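Local coordinates for protein CRISPR-associated endonuclease Cas9 (Campylobacter jejuni subsp. jejuni serotype O:2, PDB 5X2H) that cuts double-stranded DNA of invading genetic elements at sites chosen by a guide RNA, the full-length enzyme using a RuvC-like and an HNH nuclease domain, at residues Val709-Arg717 against Lys724-Asn732. Numbering follows the deposited sequence.
Sequences VLPNKAVAR and KDWILMDEN. With nucleotides of chain C.
A short two-stranded antiparallel hairpin brings Ala714 and Ile727 together as a hydrogen-bonded pair. Ala714 N gives its hydrogen to Ile727 O at 2.7 Å, and Ile727 N returns one to Ala714 O at 2.9 Å. The next pair, Lys713 and Leu728, is non-hydrogen-bonded; beyond it Met729 N bonds to Asn712 O at 3.0 Å. Asn712 adds a side-chain bond: with CG turned away from the backbone N (chi1 -158°), its amide reaches across and ND2 comes within 3.3 Å of Met729 O. That bond is bent, with the donor well above the carbonyl plane, while OD1 accepts from Arg830, so the amide is held at both ends.

On the face with Ala714 and Ile727, the Met729 chain folds back about its CB-CG and CG-SD bonds and brings CE to 3.7 Å from Ala714 CB; Phe687 of strand 683-689 touches Met729, and Tyr696 of strand 695-700 touches Ala714. Further along, Ala716 CB meets Ile727 CD1. Trp726 lays its indole against the facing chain. Val715 CG2 sits over the six-membered ring in a CH-pi contact, 3.6 Å from its centroid, and Val715 CA lies over the same face, while Leu665 of helix 655-665 also touches the tryptophan.

Arg717 extends from CG to NE toward the bound DNA. Its guanidinium has N4 of DC1 of chain C over one face, 3.2 Å from CZ, and its edge is turned to the DT2 base of chain C, where the modelled spacing is too short to be trusted. Paired backbone bonds with an indole packed across the facing chain are typical of a small antiparallel beta hairpin; here its end carries an arginine to the bound DNA.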
ATOM      1  N   VAL A 709       8.623 -27.007   1.619  1.00 43.27           N
ATOM      2  CA  VAL A 709       9.215 -28.129   2.337  1.00 42.58           C
ATOM      3  C   VAL A 709       8.940 -27.927   3.819  1.00 42.69           C
ATOM      4  O   VAL A 709       9.366 -26.924   4.404  1.00 44.34           O
ATOM      5  CB  VAL A 709      10.723 -28.252   2.069  1.00 42.64           C
ATOM      6  CG1 VAL A 709      11.317 -29.372   2.912  1.00 41.45           C
ATOM      7  CG2 VAL A 709      10.977 -28.498   0.590  1.00 44.96           C
ATOM      8  N   LEU A 710       8.227 -28.867   4.422  1.00 42.52           N
ATOM      9  CA  LEU A 710       7.897 -28.769   5.837  1.00 41.54           C
ATOM     10  C   LEU A 710       9.067 -29.281   6.673  1.00 37.26           C
ATOM     11  O   LEU A 710       9.414 -30.464   6.567  1.00 40.27           O
ATOM     12  CB  LEU A 710       6.636 -29.564   6.149  1.00 43.41           C
ATOM     13  CG  LEU A 710       6.065 -29.400   7.560  1.00 45.74           C
ATOM     14  CD1 LEU A 710       5.537 -27.988   7.765  1.00 45.01           C
ATOM     15  CD2 LEU A 710       4.975 -30.428   7.812  1.00 48.70           C
ATOM     16  N   PRO A 711       9.699 -28.441   7.487  1.00 32.30           N
ATOM     17  CA  PRO A 711      10.811 -28.922   8.318  1.00 34.15           C
ATOM     18  C   PRO A 711      10.334 -29.975   9.307  1.00 39.08           C
ATOM     19  O   PRO A 711       9.175 -29.982   9.727  1.00 41.04           O
ATOM     20  CB  PRO A 711      11.302 -27.655   9.034  1.00 30.37           C
ATOM     21  CG  PRO A 711      10.743 -26.507   8.230  1.00 29.88           C
ATOM     22  CD  PRO A 711       9.451 -27.001   7.661  1.00 28.77           C
ATOM     23  N   ASN A 712      11.245 -30.883   9.671  1.00 40.63           N
ATOM     24  CA  ASN A 712      10.879 -31.993  10.541  1.00 43.31           C
ATOM     25  C   ASN A 712      11.913 -32.246  11.638  1.00 42.52           C
ATOM     26  O   ASN A 712      11.961 -33.352  12.191  1.00 44.46           O
ATOM     27  CB  ASN A 712      10.673 -33.271   9.719  1.00 46.94           C
ATOM     28  CG  ASN A 712       9.798 -34.287  10.429  1.00 53.16           C
ATOM     29  OD1 ASN A 712       8.863 -33.925  11.142  1.00 54.68           O
ATOM     30  ND2 ASN A 712      10.108 -35.568  10.248  1.00 56.29           N
ATOM     31  N   LYS A 713      12.739 -31.262  11.971  1.00 42.27           N
ATOM     32  CA  LYS A 713      13.758 -31.413  13.000  1.00 39.67           C
ATOM     33  C   LYS A 713      13.516 -30.393  14.101  1.00 36.91           C
ATOM     34  O   LYS A 713      13.381 -29.196  13.825  1.00 35.87           O
ATOM     35  CB  LYS A 713      15.162 -31.254  12.416  1.00 43.42           C
ATOM     36  CG  LYS A 713      15.582 -32.410  11.523  1.00 50.28           C
ATOM     37  CD  LYS A 713      17.042 -32.302  11.125  1.00 54.57           C
ATOM     38  CE  LYS A 713      17.500 -33.531  10.354  1.00 60.09           C
ATOM     39  NZ  LYS A 713      18.956 -33.472  10.036  1.00 63.49           N
ATOM     40  N   ALA A 714      13.455 -30.872  15.340  1.00 35.43           N
ATOM     41  CA  ALA A 714      13.237 -30.005  16.487  1.00 33.59           C
ATOM     42  C   ALA A 714      14.556 -29.433  16.988  1.00 34.29           C
ATOM     43  O   ALA A 714      15.605 -30.081  16.921  1.00 35.38           O
ATOM     44  CB  ALA A 714      12.538 -30.766  17.615  1.00 28.93           C
ATOM     45  N   VAL A 715      14.489 -28.208  17.507  1.00 34.26           N
ATOM     46  CA  VAL A 715      15.686 -27.510  17.954  1.00 36.18           C
ATOM     47  C   VAL A 715      16.259 -28.189  19.191  1.00 41.69           C
ATOM     48  O   VAL A 715      15.526 -28.580  20.110  1.00 41.42           O
ATOM     49  CB  VAL A 715      15.373 -26.031  18.236  1.00 33.64           C
ATOM     50  CG1 VAL A 715      16.626 -25.301  18.716  1.00 31.63           C
ATOM     51  CG2 VAL A 715      14.805 -25.363  16.989  1.00 31.45           C
ATOM     52  N   ALA A 716      17.581 -28.335  19.213  1.00 40.66           N
ATOM     53  CA  ALA A 716      18.315 -28.791  20.382  1.00 41.73           C
ATOM     54  C   ALA A 716      19.272 -27.692  20.813  1.00 45.62           C
ATOM     55  O   ALA A 716      19.860 -27.006  19.971  1.00 45.77           O
ATOM     56  CB  ALA A 716      19.087 -30.082  20.091  1.00 41.39           C
ATOM     57  N   ARG A 717      19.419 -27.514  22.124  1.00 49.20           N
ATOM     58  CA  ARG A 717      20.323 -26.489  22.626  1.00 53.10           C
ATOM     59  C   ARG A 717      21.763 -26.823  22.260  1.00 55.82           C
ATOM     60  O   ARG A 717      22.142 -27.989  22.133  1.00 59.48           O
ATOM     61  CB  ARG A 717      20.182 -26.343  24.138  1.00 57.79           C
ATOM     62  CG  ARG A 717      19.099 -25.372  24.557  1.00 61.60           C
ATOM     63  CD  ARG A 717      19.101 -25.204  26.054  1.00 67.08           C
ATOM     64  NE  ARG A 717      18.526 -23.931  26.473  1.00 70.64           N
ATOM     65  CZ  ARG A 717      19.188 -22.778  26.469  1.00 73.20           C
ATOM     66  NH1 ARG A 717      20.448 -22.728  26.057  1.00 74.30           N
ATOM     67  NH2 ARG A 717      18.589 -21.672  26.883  1.00 73.07           N
ATOM     68  N   LYS A 724      24.702 -27.879  17.669  1.00 39.81           N
ATOM     69  CA  LYS A 724      24.372 -29.269  17.943  1.00 42.39           C
ATOM     70  C   LYS A 724      23.343 -29.775  16.935  1.00 40.93           C
ATOM     71  O   LYS A 724      22.525 -29.010  16.419  1.00 42.00           O
ATOM     72  CB  LYS A 724      23.835 -29.404  19.370  1.00 46.45           C
ATOM     73  CG  LYS A 724      23.764 -30.826  19.908  1.00 52.40           C
ATOM     74  CD  LYS A 724      23.229 -30.836  21.336  1.00 53.26           C
ATOM     75  CE  LYS A 724      23.140 -32.243  21.902  1.00 55.37           C
ATOM     76  NZ  LYS A 724      24.484 -32.841  22.108  1.00 59.04           N
ATOM     77  N   ASP A 725      23.403 -31.074  16.641  1.00 42.77           N
ATOM     78  CA  ASP A 725      22.422 -31.694  15.757  1.00 40.64           C
ATOM     79  C   ASP A 725      21.008 -31.428  16.254  1.00 40.07           C
ATOM     80  O   ASP A 725      20.726 -31.524  17.452  1.00 41.32           O
ATOM     81  CB  ASP A 725      22.645 -33.208  15.676  1.00 45.31           C
ATOM     82  CG  ASP A 725      23.871 -33.586  14.872  1.00 53.35           C
ATOM     83  OD1 ASP A 725      24.522 -32.688  14.307  1.00 55.09           O
ATOM     84  OD2 ASP A 725      24.184 -34.795  14.805  1.00 57.03           O
ATOM     85  N   TRP A 726      20.114 -31.090  15.330  1.00 40.87           N
ATOM     86  CA  TRP A 726      18.707 -31.018  15.690  1.00 41.35           C
ATOM     87  C   TRP A 726      18.103 -32.420  15.687  1.00 42.40           C
ATOM     88  O   TRP A 726      18.694 -33.377  15.182  1.00 42.99           O
ATOM     89  CB  TRP A 726      17.948 -30.085  14.746  1.00 36.24           C
ATOM     90  CG  TRP A 726      18.225 -28.634  15.019  1.00 34.56           C
ATOM     91  CD1 TRP A 726      19.224 -28.122  15.802  1.00 33.89           C
ATOM     92  CD2 TRP A 726      17.495 -27.509  14.519  1.00 34.62           C
ATOM     93  NE1 TRP A 726      19.161 -26.749  15.813  1.00 32.02           N
ATOM     94  CE2 TRP A 726      18.109 -26.348  15.033  1.00 36.30           C
ATOM     95  CE3 TRP A 726      16.383 -27.369  13.682  1.00 34.81           C
ATOM     96  CZ2 TRP A 726      17.647 -25.067  14.741  1.00 36.07           C
ATOM     97  CZ3 TRP A 726      15.927 -26.096  13.392  1.00 32.97           C
ATOM     98  CH2 TRP A 726      16.558 -24.962  13.920  1.00 33.86           C
ATOM     99  N   ILE A 727      16.916 -32.537  16.273  1.00 40.81           N
ATOM    100  CA  ILE A 727      16.326 -33.832  16.592  1.00 39.10           C
ATOM    101  C   ILE A 727      15.261 -34.168  15.557  1.00 39.50           C
ATOM    102  O   ILE A 727      14.265 -33.448  15.417  1.00 38.45           O
ATOM    103  CB  ILE A 727      15.741 -33.840  18.011  1.00 38.53           C
ATOM    104  CG1 ILE A 727      16.831 -33.467  19.021  1.00 38.79           C
ATOM    105  CG2 ILE A 727      15.150 -35.204  18.330  1.00 38.49           C
ATOM    106  CD1 ILE A 727      16.296 -33.052  20.368  1.00 41.29           C
ATOM    107  N   LEU A 728      15.463 -35.275  14.846  1.00 39.18           N
ATOM    108  CA  LEU A 728      14.492 -35.732  13.862  1.00 40.41           C
ATOM    109  C   LEU A 728      13.211 -36.182  14.552  1.00 45.12           C
ATOM    110  O   LEU A 728      13.247 -36.994  15.483  1.00 46.59           O
ATOM    111  CB  LEU A 728      15.074 -36.878  13.038  1.00 40.42           C
ATOM    112  CG  LEU A 728      14.175 -37.381  11.905  1.00 42.68           C
ATOM    113  CD1 LEU A 728      13.873 -36.252  10.935  1.00 36.09           C
ATOM    114  CD2 LEU A 728      14.820 -38.553  11.186  1.00 44.90           C
ATOM    115  N   MET A 729      12.073 -35.662  14.086  1.00 42.48           N
ATOM    116  CA  MET A 729      10.772 -36.014  14.653  1.00 40.75           C
ATOM    117  C   MET A 729      10.262 -37.271  13.955  1.00 43.69           C
ATOM    118  O   MET A 729       9.468 -37.225  13.013  1.00 46.07           O
ATOM    119  CB  MET A 729       9.796 -34.851  14.523  1.00 39.47           C
ATOM    120  CG  MET A 729      10.194 -33.598  15.298  1.00 41.95           C
ATOM    121  SD  MET A 729      10.058 -33.760  17.096  1.00 44.23           S
ATOM    122  CE  MET A 729      11.695 -34.329  17.560  1.00 40.56           C
ATOM    123  N   ASP A 730      10.729 -38.417  14.439  1.00 43.74           N
ATOM    124  CA  ASP A 730      10.380 -39.705  13.867  1.00 44.85           C
ATOM    125  C   ASP A 730       9.220 -40.324  14.654  1.00 43.27           C
ATOM    126  O   ASP A 730       8.472 -39.619  15.341  1.00 41.37           O
ATOM    127  CB  ASP A 730      11.629 -40.596  13.829  1.00 49.88           C
ATOM    128  CG  ASP A 730      12.300 -40.732  15.187  1.00 56.52           C
ATOM    129  OD1 ASP A 730      11.652 -40.447  16.217  1.00 57.27           O
ATOM    130  OD2 ASP A 730      13.488 -41.119  15.222  1.00 58.26           O
ATOM    131  N   GLU A 731       9.070 -41.648  14.566  1.00 45.67           N
ATOM    132  CA  GLU A 731       7.946 -42.336  15.193  1.00 52.54           C
ATOM    133  C   GLU A 731       7.971 -42.264  16.715  1.00 55.92           C
ATOM    134  O   GLU A 731       6.987 -42.663  17.349  1.00 58.94           O
ATOM    135  CB  GLU A 731       7.913 -43.799  14.747  1.00 52.14           C
ATOM    136  N   ASN A 732       9.056 -41.775  17.314  1.00 55.21           N
ATOM    137  CA  ASN A 732       9.120 -41.603  18.760  1.00 56.52           C
ATOM    138  C   ASN A 732       8.420 -40.340  19.240  1.00 54.46           C
ATOM    139  O   ASN A 732       8.183 -40.204  20.445  1.00 53.45           O
ATOM    140  CB  ASN A 732      10.580 -41.581  19.221  1.00 58.46           C
ATOM    141  CG  ASN A 732      11.268 -42.914  19.032  1.00 62.82           C
ATOM    142  OD1 ASN A 732      10.719 -43.961  19.374  1.00 64.20           O
ATOM    143  ND2 ASN A 732      12.475 -42.884  18.479  1.00 64.35           N
TER
ATOM    144  O5'  DC C   1      13.565 -27.360  32.122  1.00 61.25           O
ATOM    145  C5'  DC C   1      14.695 -26.524  31.935  1.00 50.29           C
ATOM    146  C4'  DC C   1      14.618 -25.306  32.835  1.00 52.94           C
ATOM    147  O4'  DC C   1      15.932 -24.702  32.943  1.00 52.07           O
ATOM    148  C3'  DC C   1      13.703 -24.191  32.347  1.00 48.44           C
ATOM    149  O3'  DC C   1      13.228 -23.448  33.468  1.00 49.32           O
ATOM    150  C2'  DC C   1      14.651 -23.367  31.483  1.00 46.31           C
ATOM    151  C1'  DC C   1      15.942 -23.444  32.297  1.00 46.76           C
ATOM    152  N1   DC C   1      17.179 -23.358  31.474  1.00 49.08           N
ATOM    153  C2   DC C   1      17.998 -22.230  31.572  1.00 48.33           C
ATOM    154  O2   DC C   1      17.673 -21.317  32.337  1.00 47.31           O
ATOM    155  N3   DC C   1      19.129 -22.171  30.822  1.00 50.39           N
ATOM    156  C4   DC C   1      19.444 -23.180  30.006  1.00 51.64           C
ATOM    157  N4   DC C   1      20.567 -23.075  29.287  1.00 45.78           N
ATOM    158  C5   DC C   1      18.621 -24.340  29.895  1.00 51.53           C
ATOM    159  C6   DC C   1      17.510 -24.388  30.640  1.00 49.82           C
ATOM    160  P    DT C   2      12.337 -22.124  33.274  1.00 54.56           P
ATOM    161  OP1  DT C   2      11.535 -21.951  34.506  1.00 59.43           O
ATOM    162  OP2  DT C   2      11.663 -22.197  31.957  1.00 50.39           O
ATOM    163  O5'  DT C   2      13.414 -20.949  33.211  1.00 54.51           O
ATOM    164  C5'  DT C   2      12.993 -19.609  33.043  1.00 52.16           C
ATOM    165  C4'  DT C   2      13.950 -18.664  33.740  1.00 50.49           C
ATOM    166  O4'  DT C   2      15.300 -18.920  33.276  1.00 48.28           O
ATOM    167  C3'  DT C   2      13.705 -17.190  33.474  1.00 52.17           C
ATOM    168  O3'  DT C   2      14.149 -16.435  34.583  1.00 49.80           O
ATOM    169  C2'  DT C   2      14.568 -16.939  32.243  1.00 45.16           C
ATOM    170  C1'  DT C   2      15.783 -17.803  32.555  1.00 46.02           C
ATOM    171  N1   DT C   2      16.495 -18.306  31.346  1.00 45.73           N
ATOM    172  C2   DT C   2      17.663 -17.693  30.945  1.00 46.07           C
ATOM    173  O2   DT C   2      18.152 -16.738  31.521  1.00 47.14           O
ATOM    174  N3   DT C   2      18.239 -18.238  29.831  1.00 43.67           N
ATOM    175  C4   DT C   2      17.778 -19.313  29.095  1.00 44.56           C
ATOM    176  O4   DT C   2      18.370 -19.734  28.109  1.00 43.12           O
ATOM    177  C5   DT C   2      16.552 -19.911  29.572  1.00 46.86           C
ATOM    178  C7   DT C   2      15.953 -21.086  28.854  1.00 41.72           C
ATOM    179  C6   DT C   2      15.979 -19.384  30.664  1.00 44.04           C
TER